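Long-range contacts in 2-nitrobenzoate nitroreductase (Pseudomonas fluorescens, PDB 4Z85), which reduces the nitro group of 2-nitrobenzoate and probably uses FMN as its cofactor, as a member of the flavoredoxin family: residues V88-D93 with T133-A138; L29-N34 with I127-I132; K142-I147 with F157-A162; A97-L102 with V117-T122. All coordinates share one frame; numbering follows the deposited sequence.

Contact 1. Residues V88-D93 with T133-A138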
loop_
_atom_site.group_PDB
_atom_site.type_symbol
_atom_site.label_atom_id
_atom_site.label_comp_id
_atom_site.label_asym_id
_atom_site.label_seq_id
_atom_site.Cartn_x
_atom_site.Cartn_y
_atom_site.Cartn_z
ATOM N N VAL A 88 15.882 0.370 8.146
ATOM C CA VAL A 88 14.872 -0.462 8.791
ATOM C C VAL A 88 13.492 0.088 8.511
ATOM O O VAL A 88 13.264 1.290 8.642
ATOM C CB VAL A 88 15.059 -0.550 10.315
ATOM C CG1 VAL A 88 13.838 -1.218 10.987
ATOM C CG2 VAL A 88 16.340 -1.316 10.652
ATOM N N VAL A 89 12.589 -0.801 8.114
ATOM C CA VAL A 89 11.172 -0.446 8.083
ATOM C C VAL A 89 10.515 -0.900 9.388
ATOM O O VAL A 89 10.394 -2.080 9.661
ATOM C CB VAL A 89 10.448 -1.079 6.874
ATOM C CG1 VAL A 89 8.942 -0.802 6.955
ATOM C CG2 VAL A 89 11.018 -0.535 5.571
ATOM N N ASN A 90 10.094 0.056 10.199
ATOM C CA ASN A 90 9.390 -0.239 11.434
ATOM C C ASN A 90 7.912 -0.143 11.172
ATOM O O ASN A 90 7.456 0.872 10.647
ATOM C CB ASN A 90 9.759 0.742 12.550
ATOM C CG ASN A 90 11.239 0.760 12.845
ATOM O OD1 ASN A 90 11.726 -0.055 13.632
ATOM N ND2 ASN A 90 11.962 1.680 12.216
ATOM N N MET A 91 7.193 -1.194 11.523
ATOM C CA MET A 91 5.741 -1.220 11.359
ATOM C C MET A 91 5.116 -0.480 12.533
ATOM O O MET A 91 5.754 -0.294 13.576
ATOM C CB MET A 91 5.219 -2.654 11.265
ATOM C CG MET A 91 5.851 -3.459 10.131
ATOM S SD MET A 91 5.764 -2.587 8.545
ATOM C CE MET A 91 6.576 -3.781 7.505
ATOM N N VAL A 92 3.869 -0.058 12.363
ATOM C CA VAL A 92 3.284 0.928 13.262
ATOM C C VAL A 92 2.000 0.416 13.891
ATOM O O VAL A 92 1.035 0.150 13.184
ATOM C CB VAL A 92 2.979 2.255 12.519
ATOM C CG1 VAL A 92 2.323 3.266 13.475
ATOM C CG2 VAL A 92 4.247 2.829 11.867
ATOM N N ASP A 93 1.995 0.265 15.215
ATOM C CA ASP A 93 0.755 -0.006 15.932
ATOM C C ASP A 93 0.564 1.022 17.050
ATOM O O ASP A 93 1.255 2.032 17.092
ATOM C CB ASP A 93 0.723 -1.441 16.469
ATOM C CG ASP A 93 1.721 -1.700 17.599
ATOM O OD1 ASP A 93 2.546 -0.828 17.924
ATOM O OD2 ASP A 93 1.668 -2.818 18.155
ATOM N N THR A 133 12.785 0.637 19.398
ATOM C CA THR A 133 12.649 -0.360 20.454
ATOM C C THR A 133 11.199 -0.822 20.606
ATOM O O THR A 133 10.935 -2.012 20.751
ATOM C CB THR A 133 13.181 0.181 21.812
ATOM O OG1 THR A 133 14.555 0.548 21.667
ATOM C CG2 THR A 133 13.081 -0.881 22.892
ATOM N N ASP A 134 10.254 0.109 20.516
ATOM C CA ASP A 134 8.857 -0.234 20.762
ATOM C C ASP A 134 8.100 -0.777 19.526
ATOM O O ASP A 134 6.894 -1.016 19.605
ATOM C CB ASP A 134 8.104 0.986 21.305
ATOM C CG ASP A 134 8.343 1.230 22.784
ATOM O OD1 ASP A 134 8.908 0.345 23.462
ATOM O OD2 ASP A 134 7.946 2.314 23.262
ATOM N N ALA A 135 8.786 -0.973 18.398
ATOM C CA ALA A 135 8.098 -1.401 17.169
ATOM C C ALA A 135 7.553 -2.817 17.289
ATOM O O ALA A 135 8.221 -3.694 17.825
ATOM C CB ALA A 135 9.031 -1.305 15.961
ATOM N N PRO A 136 6.331 -3.049 16.778
ATOM C CA PRO A 136 5.737 -4.391 16.837
ATOM C C PRO A 136 6.480 -5.386 15.955
ATOM O O PRO A 136 6.697 -6.538 16.326
ATOM C CB PRO A 136 4.306 -4.170 16.337
ATOM C CG PRO A 136 4.378 -2.898 15.511
ATOM C CD PRO A 136 5.423 -2.056 16.172
ATOM N N ILE A 137 6.842 -4.918 14.767
ATOM C CA ILE A 137 7.526 -5.710 13.755
ATOM C C ILE A 137 8.469 -4.760 13.050
ATOM O O ILE A 137 8.146 -3.588 12.881
ATOM C CB ILE A 137 6.547 -6.352 12.731
ATOM C CG1 ILE A 137 5.504 -7.245 13.423
ATOM C CG2 ILE A 137 7.307 -7.157 11.691
ATOM C CD1 ILE A 137 4.482 -7.838 12.466
ATOM N N ALA A 138 9.643 -5.248 12.651
ATOM C CA ALA A 138 10.569 -4.440 11.869
ATOM C C ALA A 138 11.212 -5.275 10.779
ATOM O O ALA A 138 11.496 -6.446 10.968
ATOM C CB ALA A 138 11.638 -3.818 12.768
#
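Val88 and Ala138 meet through methyl groups, CG1 of the valine lying 3.8 Å from CB of the alanine, and this small patch starts an apolar seam between the two segments. Farther along, Met91 crosses Ile137 at a slant, with its CG 4.0 Å from the isoleucine CB. The methionine chain then bends at chi2 (-51°), which leads its sulfur end away from 133-138; the side chain also packs on Trp139. On this flank Ser21 of the second subunit packs against both Met91 and Ile137, so the seam borders the dimer interface.

The backbones pair as neighbouring antiparallel strands of the closed six-stranded barrel of the flavin reductase-like fold, where strand 86-90 lies next to strand 137-150. Asn90 and Ala138 are a non-hydrogen-bonded pair with CA atoms 4.4 Å apart. Beside them the Met91 N-H gives a nearly straight bond (166°) to Ile137 O, and Ala138 CA makes a CA-H...O contact of 3.2 Å with Val89 O.

Outward from the pairing, the OD1 of Asn90 rests 3.8 Å from Ala135 CB, but the amide's hydrogen bonds go to neighbours: ND2 donates to Leu29 O, while OD1 accepts from Ile132 N. Just before strand 137-150 the Pro136 ring lies against Met91, its CD 3.2 Å from Met91 O, a buried carbonyl with no hydrogen-bond partner in the model. At the polar edge Asp93, the N-cap residue of helix 94-103, brings its carboxylate against the same ring, OD2 standing 3.5 Å from Pro136 CB.

Contact 2. Residues L29-N34 with I127-I132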
loop_
_atom_site.group_PDB
_atom_site.type_symbol
_atom_site.label_atom_id
_atom_site.label_comp_id
_atom_site.label_asym_id
_atom_site.label_seq_id
_atom_site.Cartn_x
_atom_site.Cartn_y
_atom_site.Cartn_z
ATOM N N LEU A 29 7.626 3.218 8.892
ATOM C CA LEU A 29 8.374 4.189 9.687
ATOM C C LEU A 29 9.846 3.820 9.533
ATOM O O LEU A 29 10.323 2.887 10.148
ATOM C CB LEU A 29 7.910 4.167 11.145
ATOM C CG LEU A 29 8.633 5.076 12.140
ATOM C CD1 LEU A 29 8.778 6.485 11.590
ATOM C CD2 LEU A 29 7.846 5.062 13.449
ATOM N N VAL A 30 10.519 4.531 8.646
ATOM C CA VAL A 30 11.881 4.197 8.235
ATOM C C VAL A 30 12.891 4.815 9.182
ATOM O O VAL A 30 12.901 6.042 9.362
ATOM C CB VAL A 30 12.140 4.670 6.798
ATOM C CG1 VAL A 30 13.582 4.381 6.366
ATOM C CG2 VAL A 30 11.152 3.991 5.837
ATOM N N THR A 31 13.721 3.967 9.786
ATOM C CA THR A 31 14.912 4.454 10.476
ATOM C C THR A 31 16.135 4.260 9.579
ATOM O O THR A 31 16.268 3.240 8.879
ATOM C CB THR A 31 15.138 3.764 11.847
ATOM O OG1 THR A 31 14.954 2.348 11.745
ATOM C CG2 THR A 31 14.176 4.327 12.893
ATOM N N SER A 32 17.004 5.269 9.585
ATOM C CA SER A 32 18.201 5.262 8.751
ATOM C C SER A 32 19.322 5.980 9.501
ATOM O O SER A 32 19.058 6.660 10.485
ATOM C CB SER A 32 17.919 5.921 7.396
ATOM O OG SER A 32 17.398 7.231 7.536
ATOM N N LEU A 33 20.566 5.812 9.055
ATOM C CA LEU A 33 21.706 6.481 9.696
ATOM C C LEU A 33 22.411 7.456 8.758
ATOM O O LEU A 33 22.641 7.140 7.592
ATOM C CB LEU A 33 22.714 5.448 10.197
ATOM C CG LEU A 33 22.283 4.501 11.308
ATOM C CD1 LEU A 33 23.372 3.467 11.552
ATOM C CD2 LEU A 33 21.993 5.287 12.574
ATOM N N ASN A 34 22.767 8.637 9.260
ATOM C CA ASN A 34 23.535 9.580 8.448
ATOM C C ASN A 34 25.044 9.343 8.582
ATOM O O ASN A 34 25.473 8.346 9.169
ATOM C CB ASN A 34 23.192 11.035 8.805
ATOM C CG ASN A 34 23.658 11.444 10.199
ATOM O OD1 ASN A 34 24.281 10.675 10.927
ATOM N ND2 ASN A 34 23.363 12.683 10.563
ATOM N N ILE A 127 22.154 -5.890 9.922
ATOM C CA ILE A 127 22.586 -4.612 9.377
ATOM C C ILE A 127 22.942 -3.656 10.504
ATOM O O ILE A 127 22.728 -3.960 11.674
ATOM C CB ILE A 127 21.495 -3.952 8.482
ATOM C CG1 ILE A 127 20.182 -3.812 9.256
ATOM C CG2 ILE A 127 21.275 -4.740 7.201
ATOM C CD1 ILE A 127 19.126 -3.041 8.497
ATOM N N ASP A 128 23.470 -2.494 10.144
ATOM C CA ASP A 128 23.956 -1.533 11.132
ATOM C C ASP A 128 22.875 -0.587 11.641
ATOM O O ASP A 128 22.947 -0.102 12.771
ATOM C CB ASP A 128 25.106 -0.718 10.545
ATOM C CG ASP A 128 26.335 -1.567 10.262
ATOM O OD1 ASP A 128 26.601 -2.509 11.044
ATOM O OD2 ASP A 128 27.021 -1.296 9.254
ATOM N N VAL A 129 21.875 -0.318 10.809
ATOM C CA VAL A 129 20.802 0.593 11.199
ATOM C C VAL A 129 19.927 -0.079 12.248
ATOM O O VAL A 129 19.523 -1.222 12.080
ATOM C CB VAL A 129 19.944 1.017 9.983
ATOM C CG1 VAL A 129 18.843 1.991 10.407
ATOM C CG2 VAL A 129 20.817 1.644 8.918
ATOM N N PRO A 130 19.653 0.627 13.353
ATOM C CA PRO A 130 18.844 0.083 14.440
ATOM C C PRO A 130 17.348 0.209 14.163
ATOM O O PRO A 130 16.944 1.044 13.353
ATOM C CB PRO A 130 19.235 0.961 15.625
ATOM C CG PRO A 130 19.496 2.276 15.006
ATOM C CD PRO A 130 20.144 1.980 13.670
ATOM N N ARG A 131 16.564 -0.619 14.839
ATOM C CA ARG A 131 15.116 -0.528 14.813
ATOM C C ARG A 131 14.640 0.292 15.999
ATOM O O ARG A 131 15.402 0.548 16.936
ATOM C CB ARG A 131 14.490 -1.910 14.860
ATOM C CG ARG A 131 14.653 -2.591 16.208
ATOM C CD ARG A 131 13.857 -3.862 16.264
ATOM N NE ARG A 131 14.111 -4.649 17.475
ATOM C CZ ARG A 131 13.533 -4.428 18.653
ATOM N NH1 ARG A 131 12.679 -3.422 18.803
ATOM N NH2 ARG A 131 13.817 -5.211 19.686
ATOM N N ILE A 132 13.375 0.696 15.957
ATOM C CA ILE A 132 12.743 1.378 17.079
ATOM C C ILE A 132 12.409 0.353 18.149
ATOM O O ILE A 132 11.849 -0.699 17.850
ATOM C CB ILE A 132 11.485 2.128 16.615
ATOM C CG1 ILE A 132 11.904 3.374 15.825
ATOM C CG2 ILE A 132 10.586 2.486 17.800
ATOM C CD1 ILE A 132 10.785 4.001 15.039
#
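Thr31 faces segment 127-132 with both branches of its side chain. Its CB lies 3.6 Å from Pro130 O; beyond it, OG1 donates to that same oxygen over 2.9 Å, in the carbonyl plane, and CG2 lies 3.8 Å from Ile132 CG1. A chi1 of 45° sets OG1 between the backbone N and the carbonyl carbon, where it also accepts from Asn90 ND2 on the adjoining strand 86-90. Apolar contacts extend from this polar centre in both directions. Leu29 crosses Ile132 at about a right angle, CD2 to CD1 3.5 Å, and Phe119 packs on both. In the other direction Leu33 and Val129 slide past one another, while Leu33 CD2 reaches Pro130 CD at 3.9 Å. Val129 CG1 presses on the backbone, 3.2 Å from Thr31 O. The contact thus lays the chain leading into the short strand 131-132 over barrel strand 28-33, mainly through side chains, with no backbone-to-backbone bond between the two segments. A valine in place of this threonine would probably leave Pro130 O without this donor and Asn90 ND2 without one of its acceptors. A single hydroxyl, accepting from one neighbour and donating to another, therefore satisfies polar groups inside a mainly aliphatic, buried interface.

Contact 3. Residues K142-I147 with F157-A162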
loop_
_atom_site.group_PDB
_atom_site.type_symbol
_atom_site.label_atom_id
_atom_site.label_comp_id
_atom_site.label_asym_id
_atom_site.label_seq_id
_atom_site.Cartn_x
_atom_site.Cartn_y
_atom_site.Cartn_z
ATOM N N LYS A 142 18.089 -4.035 3.002
ATOM C CA LYS A 142 19.157 -3.511 2.179
ATOM C C LYS A 142 18.563 -2.843 0.958
ATOM O O LYS A 142 17.484 -3.215 0.488
ATOM C CB LYS A 142 20.126 -4.625 1.776
ATOM C CG LYS A 142 20.869 -5.197 2.975
ATOM C CD LYS A 142 21.804 -6.333 2.562
ATOM C CE LYS A 142 22.791 -6.689 3.669
ATOM N NZ LYS A 142 23.707 -7.808 3.249
ATOM N N LEU A 143 19.267 -1.845 0.453
ATOM C CA LEU A 143 18.836 -1.155 -0.745
ATOM C C LEU A 143 18.943 -2.070 -1.945
ATOM O O LEU A 143 20.000 -2.634 -2.208
ATOM C CB LEU A 143 19.674 0.107 -0.976
ATOM C CG LEU A 143 19.274 0.903 -2.219
ATOM C CD1 LEU A 143 17.844 1.459 -2.053
ATOM C CD2 LEU A 143 20.263 2.018 -2.526
ATOM N N TYR A 144 17.849 -2.223 -2.672
ATOM C CA TYR A 144 17.884 -2.957 -3.918
ATOM C C TYR A 144 18.183 -2.002 -5.064
ATOM O O TYR A 144 19.122 -2.208 -5.846
ATOM C CB TYR A 144 16.565 -3.666 -4.148
ATOM C CG TYR A 144 16.601 -4.679 -5.262
ATOM C CD1 TYR A 144 17.089 -5.964 -5.033
ATOM C CD2 TYR A 144 16.172 -4.358 -6.543
ATOM C CE1 TYR A 144 17.105 -6.906 -6.038
ATOM C CE2 TYR A 144 16.197 -5.293 -7.560
ATOM C CZ TYR A 144 16.670 -6.570 -7.300
ATOM O OH TYR A 144 16.686 -7.496 -8.317
ATOM N N LYS A 145 17.377 -0.947 -5.168
ATOM C CA LYS A 145 17.589 0.015 -6.253
ATOM C C LYS A 145 16.792 1.274 -6.006
ATOM O O LYS A 145 15.703 1.210 -5.457
ATOM C CB LYS A 145 17.175 -0.584 -7.597
ATOM C CG LYS A 145 17.016 0.408 -8.730
ATOM C CD LYS A 145 17.595 -0.140 -10.013
ATOM C CE LYS A 145 16.519 -0.761 -10.866
ATOM N NZ LYS A 145 17.131 -1.430 -12.058
ATOM N N ILE A 146 17.311 2.419 -6.427
ATOM C CA ILE A 146 16.490 3.630 -6.408
ATOM C C ILE A 146 16.130 3.977 -7.837
ATOM O O ILE A 146 16.994 3.998 -8.715
ATOM C CB ILE A 146 17.204 4.801 -5.731
ATOM C CG1 ILE A 146 17.426 4.476 -4.253
ATOM C CG2 ILE A 146 16.376 6.081 -5.852
ATOM C CD1 ILE A 146 18.166 5.515 -3.525
ATOM N N ILE A 147 14.848 4.189 -8.094
ATOM C CA ILE A 147 14.425 4.713 -9.381
ATOM C C ILE A 147 13.991 6.151 -9.159
ATOM O O ILE A 147 13.060 6.392 -8.420
ATOM C CB ILE A 147 13.263 3.912 -10.002
ATOM C CG1 ILE A 147 13.717 2.496 -10.375
ATOM C CG2 ILE A 147 12.733 4.623 -11.233
ATOM C CD1 ILE A 147 12.631 1.646 -10.973
ATOM N N PHE A 157 13.464 0.981 -3.735
ATOM C CA PHE A 157 13.160 -0.440 -3.699
ATOM C C PHE A 157 14.105 -1.098 -2.717
ATOM O O PHE A 157 15.335 -1.029 -2.874
ATOM C CB PHE A 157 13.279 -1.077 -5.084
ATOM C CG PHE A 157 12.226 -0.614 -6.040
ATOM C CD1 PHE A 157 12.379 0.581 -6.733
ATOM C CD2 PHE A 157 11.065 -1.362 -6.242
ATOM C CE1 PHE A 157 11.402 1.008 -7.613
ATOM C CE2 PHE A 157 10.082 -0.931 -7.123
ATOM C CZ PHE A 157 10.256 0.259 -7.810
ATOM N N GLY A 158 13.519 -1.703 -1.687
ATOM C CA GLY A 158 14.303 -2.299 -0.627
ATOM C C GLY A 158 14.128 -3.802 -0.659
ATOM O O GLY A 158 13.082 -4.294 -1.085
ATOM N N GLU A 159 15.152 -4.522 -0.197
ATOM C CA GLU A 159 15.065 -5.972 -0.050
ATOM C C GLU A 159 15.071 -6.322 1.426
ATOM O O GLU A 159 15.916 -5.843 2.186
ATOM C CB GLU A 159 16.225 -6.672 -0.768
ATOM C CG GLU A 159 16.234 -8.185 -0.540
ATOM C CD GLU A 159 17.328 -8.874 -1.308
ATOM O OE1 GLU A 159 18.040 -8.179 -2.065
ATOM O OE2 GLU A 159 17.473 -10.108 -1.145
ATOM N N ILE A 160 14.098 -7.118 1.843
ATOM C CA ILE A 160 14.035 -7.564 3.220
ATOM C C ILE A 160 15.059 -8.671 3.442
ATOM O O ILE A 160 14.985 -9.712 2.803
ATOM C CB ILE A 160 12.645 -8.095 3.577
ATOM C CG1 ILE A 160 11.582 -7.054 3.235
ATOM C CG2 ILE A 160 12.584 -8.471 5.054
ATOM C CD1 ILE A 160 10.176 -7.611 3.229
ATOM N N VAL A 161 16.001 -8.450 4.344
ATOM C CA VAL A 161 16.974 -9.505 4.611
ATOM C C VAL A 161 16.614 -10.242 5.884
ATOM O O VAL A 161 16.886 -11.447 5.990
ATOM C CB VAL A 161 18.410 -8.956 4.678
ATOM C CG1 VAL A 161 18.730 -8.248 3.379
ATOM C CG2 VAL A 161 18.583 -8.025 5.838
ATOM N N ALA A 162 15.985 -9.548 6.835
ATOM C CA ALA A 162 15.485 -10.265 8.017
ATOM C C ALA A 162 14.332 -9.533 8.670
ATOM O O ALA A 162 14.106 -8.373 8.379
ATOM C CB ALA A 162 16.614 -10.491 9.042
#
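Phe157 and Ile147 are brought together by similar first torsions: the ring of Phe157 (chi1 -68°) stands anti to its own carbonyl carbon, CG1 of Ile147 has nearly the same torsion, and Ile147 CD1 comes 3.6 Å from Phe157 CE1, oblique to the ring. The two strands are the arms of a beta hairpin in the barrel, antiparallel with a classic beta bulge, in which Tyr144 and Lys145 both face Phe157. At the bulge Phe157 O accepts two backbone N-H groups, Tyr144 N at 2.8 Å and Lys145 N at 3.1 Å. Phe157 N returns a bond to Lys145 O, which also lies at the edge of the phenyl ring.

Between Lys142 and Leu143 the pairing is regular. Lys142 and Glu159 form a hydrogen-bonded pair, and the bond from Glu159 N to Lys142 O is almost perfectly straight at 179°. Leu143 and Gly158 follow as a non-hydrogen-bonded pair. The extended lysine chain crosses Val161 at about a right angle, its CG and CD both resting on CG1.

Strand 55-62 pairs with 153-165 on its other edge, and its Leu56 touches both Tyr144 and Glu159. Across the dimer interface Ile147 meets Ile147 of the second subunit, and Phe157 packs on Met155 of that subunit. The Glu159 carboxylate and Tyr144 ring planes are 63° apart, with OE1 in the ring plane at its edge, 3.8 Å from Tyr144 CD1.

Contact 4. Residues A97-L102 with V117-T122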
loop_
_atom_site.group_PDB
_atom_site.type_symbol
_atom_site.label_atom_id
_atom_site.label_comp_id
_atom_site.label_asym_id
_atom_site.label_seq_id
_atom_site.Cartn_x
_atom_site.Cartn_y
_atom_site.Cartn_z
ATOM N N ALA A 97 2.302 4.856 17.553
ATOM C CA ALA A 97 1.579 5.689 16.589
ATOM C C ALA A 97 1.804 7.196 16.779
ATOM O O ALA A 97 2.064 7.933 15.812
ATOM C CB ALA A 97 0.087 5.374 16.657
ATOM N N GLU A 98 1.680 7.672 18.018
ATOM C CA GLU A 98 1.828 9.113 18.239
ATOM C C GLU A 98 3.225 9.624 17.861
ATOM O O GLU A 98 3.366 10.631 17.163
ATOM C CB GLU A 98 1.532 9.475 19.699
ATOM C CG GLU A 98 1.669 10.964 19.963
ATOM C CD GLU A 98 0.676 11.789 19.165
ATOM O OE1 GLU A 98 1.096 12.735 18.471
ATOM O OE2 GLU A 98 -0.534 11.484 19.235
ATOM N N ARG A 99 4.250 8.916 18.324
ATOM C CA ARG A 99 5.614 9.309 18.023
ATOM C C ARG A 99 5.880 9.192 16.526
ATOM O O ARG A 99 6.576 10.020 15.941
ATOM C CB ARG A 99 6.596 8.465 18.832
ATOM C CG ARG A 99 6.589 8.807 20.319
ATOM C CD ARG A 99 7.450 7.840 21.113
ATOM N NE ARG A 99 6.811 6.541 21.284
ATOM C CZ ARG A 99 7.410 5.479 21.809
ATOM N NH1 ARG A 99 8.677 5.562 22.224
ATOM N NH2 ARG A 99 6.753 4.331 21.912
ATOM N N MET A 100 5.298 8.180 15.891
ATOM C CA MET A 100 5.360 8.089 14.439
ATOM C C MET A 100 4.854 9.370 13.791
ATOM O O MET A 100 5.511 9.924 12.919
ATOM C CB MET A 100 4.547 6.891 13.939
ATOM C CG MET A 100 4.529 6.727 12.409
ATOM S SD MET A 100 3.254 7.696 11.571
ATOM C CE MET A 100 1.768 6.970 12.251
ATOM N N VAL A 101 3.680 9.843 14.212
ATOM C CA VAL A 101 3.150 11.053 13.615
ATOM C C VAL A 101 4.060 12.252 13.911
ATOM O O VAL A 101 4.273 13.101 13.040
ATOM C CB VAL A 101 1.717 11.322 14.094
ATOM C CG1 VAL A 101 1.246 12.704 13.667
ATOM C CG2 VAL A 101 0.789 10.235 13.549
ATOM N N LEU A 102 4.620 12.301 15.120
ATOM C CA LEU A 102 5.563 13.378 15.468
ATOM C C LEU A 102 6.798 13.378 14.554
ATOM O O LEU A 102 7.336 14.441 14.218
ATOM C CB LEU A 102 5.994 13.267 16.931
ATOM C CG LEU A 102 4.867 13.441 17.948
ATOM C CD1 LEU A 102 5.385 13.335 19.365
ATOM C CD2 LEU A 102 4.143 14.768 17.721
ATOM N N VAL A 117 11.589 12.920 19.380
ATOM C CA VAL A 117 10.245 12.425 19.693
ATOM C C VAL A 117 10.233 11.333 20.767
ATOM O O VAL A 117 9.169 10.919 21.227
ATOM C CB VAL A 117 9.524 11.887 18.423
ATOM C CG1 VAL A 117 9.655 12.879 17.277
ATOM C CG2 VAL A 117 10.060 10.513 18.022
ATOM N N GLY A 118 11.406 10.865 21.177
ATOM C CA GLY A 118 11.473 9.912 22.271
ATOM C C GLY A 118 11.391 8.449 21.878
ATOM O O GLY A 118 10.811 7.628 22.591
ATOM N N PHE A 119 11.969 8.113 20.733
ATOM C CA PHE A 119 12.112 6.718 20.357
ATOM C C PHE A 119 13.431 6.167 20.892
ATOM O O PHE A 119 14.491 6.713 20.593
ATOM C CB PHE A 119 12.086 6.557 18.829
ATOM C CG PHE A 119 10.707 6.415 18.241
ATOM C CD1 PHE A 119 9.757 5.612 18.845
ATOM C CD2 PHE A 119 10.379 7.071 17.065
ATOM C CE1 PHE A 119 8.489 5.460 18.280
ATOM C CE2 PHE A 119 9.109 6.938 16.503
ATOM C CZ PHE A 119 8.174 6.127 17.112
ATOM N N ASP A 120 13.380 5.088 21.659
ATOM C CA ASP A 120 14.606 4.350 21.948
ATOM C C ASP A 120 14.927 3.435 20.769
ATOM O O ASP A 120 14.027 3.024 20.026
ATOM C CB ASP A 120 14.485 3.546 23.241
ATOM C CG ASP A 120 14.495 4.431 24.485
ATOM O OD1 ASP A 120 15.333 5.357 24.561
ATOM O OD2 ASP A 120 13.661 4.201 25.388
ATOM N N LEU A 121 16.211 3.131 20.596
ATOM C CA LEU A 121 16.668 2.334 19.465
ATOM C C LEU A 121 17.334 1.042 19.918
ATOM O O LEU A 121 18.038 1.005 20.934
ATOM C CB LEU A 121 17.625 3.152 18.598
ATOM C CG LEU A 121 17.049 4.471 18.087
ATOM C CD1 LEU A 121 18.137 5.351 17.504
ATOM C CD2 LEU A 121 15.975 4.189 17.035
ATOM N N THR A 122 17.090 -0.020 19.160
ATOM C CA THR A 122 17.646 -1.335 19.438
ATOM C C THR A 122 18.435 -1.806 18.222
ATOM O O THR A 122 17.945 -1.724 17.099
ATOM C CB THR A 122 16.545 -2.355 19.778
ATOM O OG1 THR A 122 15.943 -2.012 21.031
ATOM C CG2 THR A 122 17.116 -3.759 19.862
HETATM O O HOH W 1 10.818 3.028 21.496
#
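Gly118 O receives a hydrogen bond from Arg99 NH1 at 3.0 Å, the oxygen lying in the guanidinium plane while the donor is tilted 33° from the plane of the carbonyl. NH2 of the same group forms a salt bridge with Asp134 and a hydrogen bond with Arg95 O, so the guanidinium is fixed from several directions. A bend at chi3 (-75°) folds the arginine over Phe119. One guanidinium face meets Phe119 CE1, the two planes being 37° apart, and nearer the helix Arg99 CB sits over the ring face, 3.3 Å from CZ. Arg99 CD adds an off-centre CH-pi contact. Leu102, about one turn along helix 94-103, puts its CB 3.7 Å from Val117 CG1. Gly118 follows helix 113-117 with positive phi, where a CB would crowd the preceding carbonyl oxygen; its own O meets the arginine. A water links Asp120 N to NH1, its bond to the arginine being weak. A leucine in place of the arginine would probably leave Asp134 without its salt-bridge mate and Gly118 O without this donor, and would strip the guanidinium from the Phe119 ring. One residue thus combines charge, directed N-H groups and an aliphatic stem to join helix 94-103 to the chain leading into strand 121-122.

Contacts 1 and 2 are buried and meet through the barrel: strands 86-90 and 28-33 are neighbours, with Asn90 N probably bonded to Leu29 O. Contact 1 joins a short stretch of backbone pairing to packing of Met91, Pro136 and Ile137, whereas contact 2 relies on aliphatic packing around one hydroxyl. Contact 3, whose centre is about 17 Å from that of contact 1, also uses strand 137-150, but is partly exposed, rich in main-chain bonds and has charged side chains of its own. Contact 4, likewise partly exposed, has the guanidinium chemistry; probable backbone hydrogen bonds tie it to contact 1 (Thr133 N to Asp120 O) and contact 2 (Thr122 N to Arg131 O). Contacts 1, 3 and 4 touch the second subunit; contact 2 does not.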